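Local coordinates for putative uncharacterized protein (Ustilago maydis, PDB 4GNX), which probably serves as the small OB-fold subunit of replication protein A, the complex that binds single-stranded DNA, at residues T5-S10 / T20-G25; V24-K29 / S58-V63; I47-D52 / F74-I79. All coordinates share one frame; numbering follows the deposited sequence.

Contact 1: residues T5-S10 / T20-G25; sequences TPLINS and TVRIVG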
loop_
_atom_site.group_PDB
_atom_site.type_symbol
_atom_site.label_atom_id
_atom_site.label_comp_id
_atom_site.label_asym_id
_atom_site.label_seq_id
_atom_site.Cartn_x
_atom_site.Cartn_y
_atom_site.Cartn_z
ATOM N N THR A 5 7.847 -25.819 -3.448
ATOM C CA THR A 5 9.054 -25.491 -4.177
ATOM C C THR A 5 9.535 -24.081 -3.816
ATOM O O THR A 5 9.120 -23.118 -4.444
ATOM C CB THR A 5 8.813 -25.651 -5.688
ATOM O OG1 THR A 5 8.746 -27.043 -5.985
ATOM C CG2 THR A 5 9.954 -25.073 -6.500
ATOM N N PRO A 6 10.418 -23.955 -2.800
ATOM C CA PRO A 6 10.939 -22.650 -2.373
ATOM C C PRO A 6 11.341 -21.709 -3.514
ATOM O O PRO A 6 11.956 -22.147 -4.498
ATOM C CB PRO A 6 12.188 -23.018 -1.532
ATOM C CG PRO A 6 12.407 -24.471 -1.747
ATOM C CD PRO A 6 11.056 -25.044 -2.044
ATOM N N LEU A 7 11.004 -20.428 -3.358
ATOM C CA LEU A 7 11.495 -19.356 -4.238
ATOM C C LEU A 7 12.784 -18.911 -3.649
ATOM O O LEU A 7 12.799 -18.379 -2.539
ATOM C CB LEU A 7 10.541 -18.165 -4.226
ATOM C CG LEU A 7 10.656 -17.149 -5.347
ATOM C CD1 LEU A 7 10.376 -17.779 -6.711
ATOM C CD2 LEU A 7 9.716 -15.989 -5.071
ATOM N N ILE A 8 13.881 -19.116 -4.359
ATOM C CA ILE A 8 15.166 -18.846 -3.739
ATOM C C ILE A 8 16.055 -17.928 -4.579
ATOM O O ILE A 8 15.766 -17.662 -5.747
ATOM C CB ILE A 8 15.883 -20.166 -3.316
ATOM C CG1 ILE A 8 16.460 -20.887 -4.527
ATOM C CG2 ILE A 8 14.942 -21.069 -2.519
ATOM C CD1 ILE A 8 17.756 -21.588 -4.223
ATOM N N ASN A 9 17.098 -17.403 -3.946
ATOM C CA ASN A 9 18.139 -16.706 -4.648
ATOM C C ASN A 9 19.395 -17.579 -4.621
ATOM O O ASN A 9 19.350 -18.708 -4.118
ATOM C CB ASN A 9 18.351 -15.303 -4.061
ATOM C CG ASN A 9 18.673 -15.300 -2.561
ATOM O OD1 ASN A 9 18.231 -14.405 -1.845
ATOM N ND2 ASN A 9 19.481 -16.257 -2.095
ATOM N N SER A 10 20.502 -17.077 -5.163
ATOM C CA SER A 10 21.683 -17.906 -5.360
ATOM C C SER A 10 22.339 -18.341 -4.033
ATOM O O SER A 10 22.999 -19.387 -3.956
ATOM C CB SER A 10 22.690 -17.188 -6.261
ATOM O OG SER A 10 23.056 -15.910 -5.757
ATOM N N THR A 20 14.181 -29.659 -5.427
ATOM C CA THR A 20 13.641 -28.901 -6.523
ATOM C C THR A 20 13.352 -27.513 -6.043
ATOM O O THR A 20 12.584 -27.341 -5.104
ATOM C CB THR A 20 12.351 -29.534 -7.019
ATOM O OG1 THR A 20 12.673 -30.789 -7.622
ATOM C CG2 THR A 20 11.703 -28.648 -8.044
ATOM N N VAL A 21 13.971 -26.526 -6.668
ATOM C CA VAL A 21 13.686 -25.156 -6.301
ATOM C C VAL A 21 13.081 -24.351 -7.452
ATOM O O VAL A 21 12.883 -24.856 -8.575
ATOM C CB VAL A 21 14.943 -24.439 -5.800
ATOM C CG1 VAL A 21 15.521 -25.144 -4.577
ATOM C CG2 VAL A 21 15.957 -24.317 -6.925
ATOM N N ARG A 22 12.804 -23.088 -7.164
ATOM C CA ARG A 22 12.302 -22.169 -8.157
ATOM C C ARG A 22 13.137 -20.917 -8.044
ATOM O O ARG A 22 13.375 -20.441 -6.943
ATOM C CB ARG A 22 10.853 -21.871 -7.857
ATOM C CG ARG A 22 10.157 -21.061 -8.924
ATOM C CD ARG A 22 8.649 -21.318 -8.877
ATOM N NE ARG A 22 8.318 -22.601 -9.497
ATOM C CZ ARG A 22 7.136 -23.191 -9.404
ATOM N NH1 ARG A 22 6.171 -22.611 -8.718
ATOM N NH2 ARG A 22 6.919 -24.365 -9.990
ATOM N N ILE A 23 13.606 -20.390 -9.167
ATOM C CA ILE A 23 14.503 -19.223 -9.138
ATOM C C ILE A 23 14.285 -18.306 -10.347
ATOM O O ILE A 23 14.059 -18.791 -11.472
ATOM C CB ILE A 23 15.988 -19.635 -8.960
ATOM C CG1 ILE A 23 16.903 -18.433 -9.068
ATOM C CG2 ILE A 23 16.433 -20.598 -10.031
ATOM C CD1 ILE A 23 18.171 -18.550 -8.247
ATOM N N VAL A 24 14.340 -16.994 -10.099
ATOM C CA VAL A 24 14.113 -15.981 -11.126
ATOM C C VAL A 24 15.372 -15.175 -11.389
ATOM O O VAL A 24 16.083 -14.788 -10.469
ATOM C CB VAL A 24 13.008 -14.979 -10.723
ATOM C CG1 VAL A 24 12.732 -14.005 -11.861
ATOM C CG2 VAL A 24 11.713 -15.697 -10.362
ATOM N N GLY A 25 15.642 -14.886 -12.646
ATOM C CA GLY A 25 16.809 -14.093 -12.951
ATOM C C GLY A 25 16.813 -13.536 -14.341
ATOM O O GLY A 25 16.029 -13.964 -15.188
#
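A short parallel addition to the first strand of the OB-fold barrel joins Pro6, Leu7 and Ile8 to Arg22, whose backbone N and O are both bonded. Arg22 N donates to Pro6 O at 3.0 Å in a somewhat bent bond (143° at the hydrogen). Ile8 N donates in turn to Arg22 O at 2.9 Å. Both bonds bracket Leu7, which is the pattern of a parallel bridge with Arg22. In this family the five-stranded OB barrel is a closed unit, and residues 5-10 lie against its strand 20-31 as an extra edge.

Leu7 and Arg22 project to one side of this pairing. With CG anti to its backbone N (chi1 -163°), Leu7 brings CD1 to 4.0 Å from Arg22 CG; the leucine also packs on Val99 and Val100 of helix 93-104. Thr5 CG2 lies 3.6 Å from Arg22 CB and stands above one face of the guanidinium, toward its rim. That charged group is held by Thr64 OG1 at NE and by a salt bridge from NH1 to Glu60 of a neighbouring subunit.

On the opposite side Ile8 and Val21 meet nearly at right angles, Ile8 CG1 being 4.1 Å from Val21 CB. Further along, Ile23 CD1 rests 3.6 Å from Ile8 O.

Contact 2: residues V24-K29 / S58-V63; sequences VGKVHK and STFVEV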
loop_
_atom_site.group_PDB
_atom_site.type_symbol
_atom_site.label_atom_id
_atom_site.label_comp_id
_atom_site.label_asym_id
_atom_site.label_seq_id
_atom_site.Cartn_x
_atom_site.Cartn_y
_atom_site.Cartn_z
ATOM N N VAL A 24 14.340 -16.994 -10.099
ATOM C CA VAL A 24 14.113 -15.981 -11.126
ATOM C C VAL A 24 15.372 -15.175 -11.389
ATOM O O VAL A 24 16.083 -14.788 -10.469
ATOM C CB VAL A 24 13.008 -14.979 -10.723
ATOM C CG1 VAL A 24 12.732 -14.005 -11.861
ATOM C CG2 VAL A 24 11.713 -15.697 -10.362
ATOM N N GLY A 25 15.642 -14.886 -12.646
ATOM C CA GLY A 25 16.809 -14.093 -12.951
ATOM C C GLY A 25 16.813 -13.536 -14.341
ATOM O O GLY A 25 16.029 -13.964 -15.188
ATOM N N LYS A 26 17.692 -12.563 -14.541
ATOM C CA LYS A 26 17.920 -11.913 -15.824
ATOM C C LYS A 26 18.935 -12.743 -16.595
ATOM O O LYS A 26 19.967 -13.135 -16.059
ATOM C CB LYS A 26 18.479 -10.505 -15.600
ATOM C CG LYS A 26 18.128 -9.461 -16.651
ATOM C CD LYS A 26 19.089 -9.458 -17.819
ATOM C CE LYS A 26 19.020 -8.144 -18.569
ATOM N NZ LYS A 26 19.861 -8.194 -19.808
ATOM N N VAL A 27 18.625 -13.026 -17.854
ATOM C CA VAL A 27 19.495 -13.832 -18.706
ATOM C C VAL A 27 20.725 -13.029 -19.090
ATOM O O VAL A 27 20.623 -11.954 -19.686
ATOM C CB VAL A 27 18.769 -14.327 -19.973
ATOM C CG1 VAL A 27 19.719 -15.106 -20.866
ATOM C CG2 VAL A 27 17.584 -15.198 -19.588
ATOM N N HIS A 28 21.888 -13.561 -18.729
ATOM C CA HIS A 28 23.170 -12.920 -19.012
ATOM C C HIS A 28 23.712 -13.436 -20.314
ATOM O O HIS A 28 23.960 -12.679 -21.246
ATOM C CB HIS A 28 24.147 -13.193 -17.870
ATOM C CG HIS A 28 25.044 -12.025 -17.541
ATOM N ND1 HIS A 28 26.180 -11.764 -18.229
ATOM C CD2 HIS A 28 24.937 -11.038 -16.557
ATOM C CE1 HIS A 28 26.766 -10.665 -17.719
ATOM N NE2 HIS A 28 26.004 -10.219 -16.696
ATOM N N LYS A 29 23.876 -14.749 -20.387
ATOM C CA LYS A 29 24.421 -15.401 -21.561
ATOM C C LYS A 29 23.744 -16.766 -21.742
ATOM O O LYS A 29 23.216 -17.336 -20.784
ATOM C CB LYS A 29 25.940 -15.547 -21.419
ATOM C CG LYS A 29 26.637 -15.992 -22.686
ATOM C CD LYS A 29 28.126 -15.684 -22.659
ATOM C CE LYS A 29 28.914 -16.675 -21.815
ATOM N NZ LYS A 29 30.287 -16.172 -21.530
ATOM N N SER A 58 14.781 -14.082 -24.594
ATOM C CA SER A 58 13.983 -13.622 -23.444
ATOM C C SER A 58 14.820 -13.048 -22.295
ATOM O O SER A 58 15.934 -13.494 -22.047
ATOM C CB SER A 58 13.107 -14.757 -22.925
ATOM O OG SER A 58 13.826 -15.581 -22.042
ATOM N N THR A 59 14.272 -12.077 -21.575
ATOM C CA THR A 59 15.100 -11.270 -20.696
ATOM C C THR A 59 15.137 -11.846 -19.279
ATOM O O THR A 59 16.206 -12.174 -18.760
ATOM C CB THR A 59 14.667 -9.786 -20.698
ATOM O OG1 THR A 59 14.030 -9.456 -21.941
ATOM C CG2 THR A 59 15.866 -8.878 -20.496
ATOM N N PHE A 60 13.973 -11.972 -18.658
ATOM C CA PHE A 60 13.915 -12.601 -17.353
ATOM C C PHE A 60 13.214 -13.909 -17.462
ATOM O O PHE A 60 12.284 -14.063 -18.237
ATOM C CB PHE A 60 13.192 -11.746 -16.344
ATOM C CG PHE A 60 13.840 -10.424 -16.097
ATOM C CD1 PHE A 60 13.659 -9.361 -16.986
ATOM C CD2 PHE A 60 14.609 -10.222 -14.963
ATOM C CE1 PHE A 60 14.238 -8.128 -16.753
ATOM C CE2 PHE A 60 15.182 -8.986 -14.718
ATOM C CZ PHE A 60 15.001 -7.941 -15.617
ATOM N N VAL A 61 13.653 -14.848 -16.647
ATOM C CA VAL A 61 13.154 -16.195 -16.743
ATOM C C VAL A 61 12.884 -16.782 -15.355
ATOM O O VAL A 61 13.534 -16.385 -14.382
ATOM C CB VAL A 61 14.175 -17.021 -17.524
ATOM C CG1 VAL A 61 15.419 -17.254 -16.681
ATOM C CG2 VAL A 61 13.560 -18.320 -17.983
ATOM N N GLU A 62 11.904 -17.680 -15.245
ATOM C CA GLU A 62 11.685 -18.416 -13.978
ATOM C C GLU A 62 11.930 -19.889 -14.193
ATOM O O GLU A 62 11.228 -20.532 -14.974
ATOM C CB GLU A 62 10.278 -18.210 -13.385
ATOM C CG GLU A 62 10.110 -18.844 -12.005
ATOM C CD GLU A 62 8.657 -18.913 -11.529
ATOM O OE1 GLU A 62 7.956 -19.912 -11.841
ATOM O OE2 GLU A 62 8.195 -17.982 -10.815
ATOM N N VAL A 63 12.923 -20.425 -13.493
ATOM C CA VAL A 63 13.266 -21.845 -13.667
ATOM C C VAL A 63 12.800 -22.667 -12.500
ATOM O O VAL A 63 13.052 -22.291 -11.351
ATOM C CB VAL A 63 14.776 -22.071 -13.761
ATOM C CG1 VAL A 63 15.058 -23.562 -13.820
ATOM C CG2 VAL A 63 15.339 -21.321 -14.952
#
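Gly25 and Val61 form the hydrogen-bonded pair at the centre of this antiparallel junction between strands 20-31 and 60-68, the first and fourth strands of the OB barrel. Gly25 N gives to Val61 O at 3.1 Å, and Val61 N answers to Gly25 O at 2.9 Å. A third backbone bond, Val27 N to Thr59 O at 2.7 Å, is almost straight (174° at the hydrogen) and carries the pairing to Thr59, just ahead of strand 60-68. The two short strand axes make an angle of 130°, well away from strictly antiparallel, as fits strands coiling round a barrel.

Weaker CA-H...O contacts fill the spaces between these bonds: Val24 CA approaches Val61 O, and Phe60 CA approaches Gly25 O.

Apolar contact is carried by Lys26 and Phe60, a non-hydrogen-bonded pair. Lys26 CG lies over one face of the phenyl ring in a CH-pi contact, 3.8 Å from the centroid and displaced toward the rim. There the chain bends (chi2 -86°), and beyond the bend Lys26 CE passes 3.8 Å from Thr59 CG2. At the other end Val24 CG2 touches Glu62 CG at 3.9 Å, while on the other face Val27 CG2 meets Val61 CG1 at 4.2 Å.

Glu62 ends in a carboxylate whose OE1 and OE2 are hydrogen-bonded to Tyr90 and Tyr117 of a neighbouring subunit. The aliphatic part of Glu62 thus belongs to the sheet while its buried carboxylate, probably charged, finds its hydrogen-bond partners across the subunit interface, tying barrel and assembly together.

Contact 3: residues I47-D52 / F74-I79; sequences IAMTPD and FQANQI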
loop_
_atom_site.group_PDB
_atom_site.type_symbol
_atom_site.label_atom_id
_atom_site.label_comp_id
_atom_site.label_asym_id
_atom_site.label_seq_id
_atom_site.Cartn_x
_atom_site.Cartn_y
_atom_site.Cartn_z
ATOM N N ILE A 47 22.690 -22.779 -15.148
ATOM C CA ILE A 47 21.539 -23.682 -15.320
ATOM C C ILE A 47 21.699 -24.587 -16.546
ATOM O O ILE A 47 21.993 -24.118 -17.642
ATOM C CB ILE A 47 20.207 -22.913 -15.452
ATOM C CG1 ILE A 47 20.179 -21.680 -14.536
ATOM C CG2 ILE A 47 19.025 -23.851 -15.208
ATOM C CD1 ILE A 47 19.097 -21.703 -13.476
ATOM N N ALA A 48 21.513 -25.885 -16.347
ATOM C CA ALA A 48 21.588 -26.852 -17.427
ATOM C C ALA A 48 20.195 -26.977 -17.994
ATOM O O ALA A 48 19.253 -27.373 -17.300
ATOM C CB ALA A 48 22.107 -28.195 -16.934
ATOM N N MET A 49 20.074 -26.625 -19.264
ATOM C CA MET A 49 18.797 -26.467 -19.919
ATOM C C MET A 49 18.356 -27.718 -20.691
ATOM O O MET A 49 19.182 -28.441 -21.262
ATOM C CB MET A 49 18.895 -25.255 -20.848
ATOM C CG MET A 49 17.636 -24.405 -20.960
ATOM S SD MET A 49 16.928 -23.808 -19.407
ATOM C CE MET A 49 18.418 -23.216 -18.601
ATOM N N THR A 50 17.044 -27.961 -20.679
ATOM C CA THR A 50 16.378 -28.950 -21.532
ATOM C C THR A 50 16.666 -28.672 -23.019
ATOM O O THR A 50 16.779 -27.514 -23.427
ATOM C CB THR A 50 14.849 -28.947 -21.247
ATOM O OG1 THR A 50 14.607 -29.603 -20.008
ATOM C CG2 THR A 50 14.043 -29.681 -22.296
ATOM N N PRO A 51 16.807 -29.735 -23.827
ATOM C CA PRO A 51 16.958 -29.622 -25.277
ATOM C C PRO A 51 16.033 -28.595 -25.946
ATOM O O PRO A 51 16.496 -27.752 -26.718
ATOM C CB PRO A 51 16.636 -31.033 -25.764
ATOM C CG PRO A 51 17.072 -31.906 -24.641
ATOM C CD PRO A 51 17.056 -31.111 -23.370
ATOM N N ASP A 52 14.741 -28.664 -25.662
ATOM C CA ASP A 52 13.828 -27.649 -26.181
ATOM C C ASP A 52 13.670 -26.487 -25.202
ATOM O O ASP A 52 12.973 -26.597 -24.181
ATOM C CB ASP A 52 12.470 -28.242 -26.585
ATOM C CG ASP A 52 11.989 -29.333 -25.641
ATOM O OD1 ASP A 52 11.812 -29.076 -24.428
ATOM O OD2 ASP A 52 11.768 -30.455 -26.143
ATOM N N PHE A 74 22.595 -26.721 -11.740
ATOM C CA PHE A 74 21.150 -26.797 -11.821
ATOM C C PHE A 74 20.523 -27.543 -12.980
ATOM O O PHE A 74 20.718 -27.141 -14.120
ATOM C CB PHE A 74 20.729 -25.398 -12.024
ATOM C CG PHE A 74 19.746 -24.970 -11.067
ATOM C CD1 PHE A 74 20.131 -24.179 -10.004
ATOM C CD2 PHE A 74 18.436 -25.368 -11.211
ATOM C CE1 PHE A 74 19.208 -23.756 -9.089
ATOM C CE2 PHE A 74 17.498 -24.959 -10.297
ATOM C CZ PHE A 74 17.885 -24.144 -9.235
ATOM N N GLN A 75 19.720 -28.570 -12.707
ATOM C CA GLN A 75 19.088 -29.317 -13.793
ATOM C C GLN A 75 17.677 -28.773 -13.985
ATOM O O GLN A 75 16.799 -29.080 -13.191
ATOM C CB GLN A 75 19.123 -30.854 -13.549
ATOM C CG GLN A 75 18.636 -31.744 -14.708
ATOM C CD GLN A 75 19.299 -33.143 -14.800
ATOM O OE1 GLN A 75 19.865 -33.664 -13.824
ATOM N NE2 GLN A 75 19.222 -33.762 -15.995
ATOM N N ALA A 76 17.474 -27.962 -15.031
ATOM C CA ALA A 76 16.155 -27.394 -15.325
ATOM C C ALA A 76 15.120 -28.472 -15.594
ATOM O O ALA A 76 15.351 -29.356 -16.402
ATOM C CB ALA A 76 16.221 -26.416 -16.503
ATOM N N ASN A 77 13.985 -28.386 -14.901
ATOM C CA ASN A 77 12.822 -29.219 -15.181
ATOM C C ASN A 77 11.911 -28.431 -16.129
ATOM O O ASN A 77 11.661 -28.854 -17.258
ATOM C CB ASN A 77 12.104 -29.652 -13.882
ATOM C CG ASN A 77 12.901 -30.699 -13.051
ATOM O OD1 ASN A 77 13.655 -31.528 -13.591
ATOM N ND2 ASN A 77 12.706 -30.682 -11.730
ATOM N N GLN A 78 11.458 -27.258 -15.679
ATOM C CA GLN A 78 10.579 -26.388 -16.471
ATOM C C GLN A 78 11.070 -24.965 -16.496
ATOM O O GLN A 78 11.905 -24.577 -15.705
ATOM C CB GLN A 78 9.133 -26.418 -15.972
ATOM C CG GLN A 78 8.284 -27.512 -16.610
ATOM C CD GLN A 78 7.971 -27.306 -18.110
ATOM O OE1 GLN A 78 6.873 -27.660 -18.584
ATOM N NE2 GLN A 78 8.938 -26.757 -18.870
ATOM N N ILE A 79 10.561 -24.177 -17.426
ATOM C CA ILE A 79 11.030 -22.804 -17.558
ATOM C C ILE A 79 9.896 -21.856 -18.017
ATOM O O ILE A 79 9.140 -22.177 -18.944
ATOM C CB ILE A 79 12.270 -22.705 -18.500
ATOM C CG1 ILE A 79 13.453 -23.606 -18.048
ATOM C CG2 ILE A 79 12.729 -21.264 -18.601
ATOM C CD1 ILE A 79 13.594 -24.960 -18.755
#
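Ile47 and Phe74 lie side by side and point the same way, with Ile47 CG2 3.9 Å from Phe74 CB. Ile47 CD1 reaches over one face of the phenyl ring, 4.1 Å above its plane and offset toward the rim. The first torsion of Ile47 (-37°) sets CG2 anti to the backbone N, where it also meets Ala76 CB at 4.0 Å.

Met49 approaches differently. Its CB leads away from residues 74-79, but the bend at chi2 (54°) brings the sulfur back, crossing Ile79 obliquely with SD 3.6 Å from Ile79 CD1. The same sulfur is 4.0 Å from Ala76 CB, so the methionine bridges residues on the two sides of the corner at Asn77.

The backbones advance in step, Ala48 N donating to Phe74 O at 2.7 Å and Ala76 N to Ala48 O at 2.9 Å. This is the place where the third and fifth strands of an OB barrel run parallel and close it. With two backbone bonds between residues 47-52 and 74-79, the closure relies also on apolar packing, in which Ile47 and Ala76 both rest on Val63 of strand 60-68, which pairs with strand 73-81.

Overall arrangement
The three contacts trace one OB barrel: contact 1 adds the N-terminal segment to strand 20-31, contact 2 pairs the continuation of that strand with 60-68, and contact 3 joins the barrel's remaining edges. Contacts 1 and 2 share Val24 and Gly25, their centres about 12 Å apart, and a probable hydrogen bond from Val63 N to Ile23 O (2.8 Å) links them. Contact 3 is centred about 13 Å from contact 1 and 12 Å from contact 2; Phe74 packs on Val21 and Ile23, and Ile79 on Val61. Arg22, Glu62 and the carbonyl of Ile79 all bond to a neighbouring subunit, so each contact also borders the protein-protein interface of the complex.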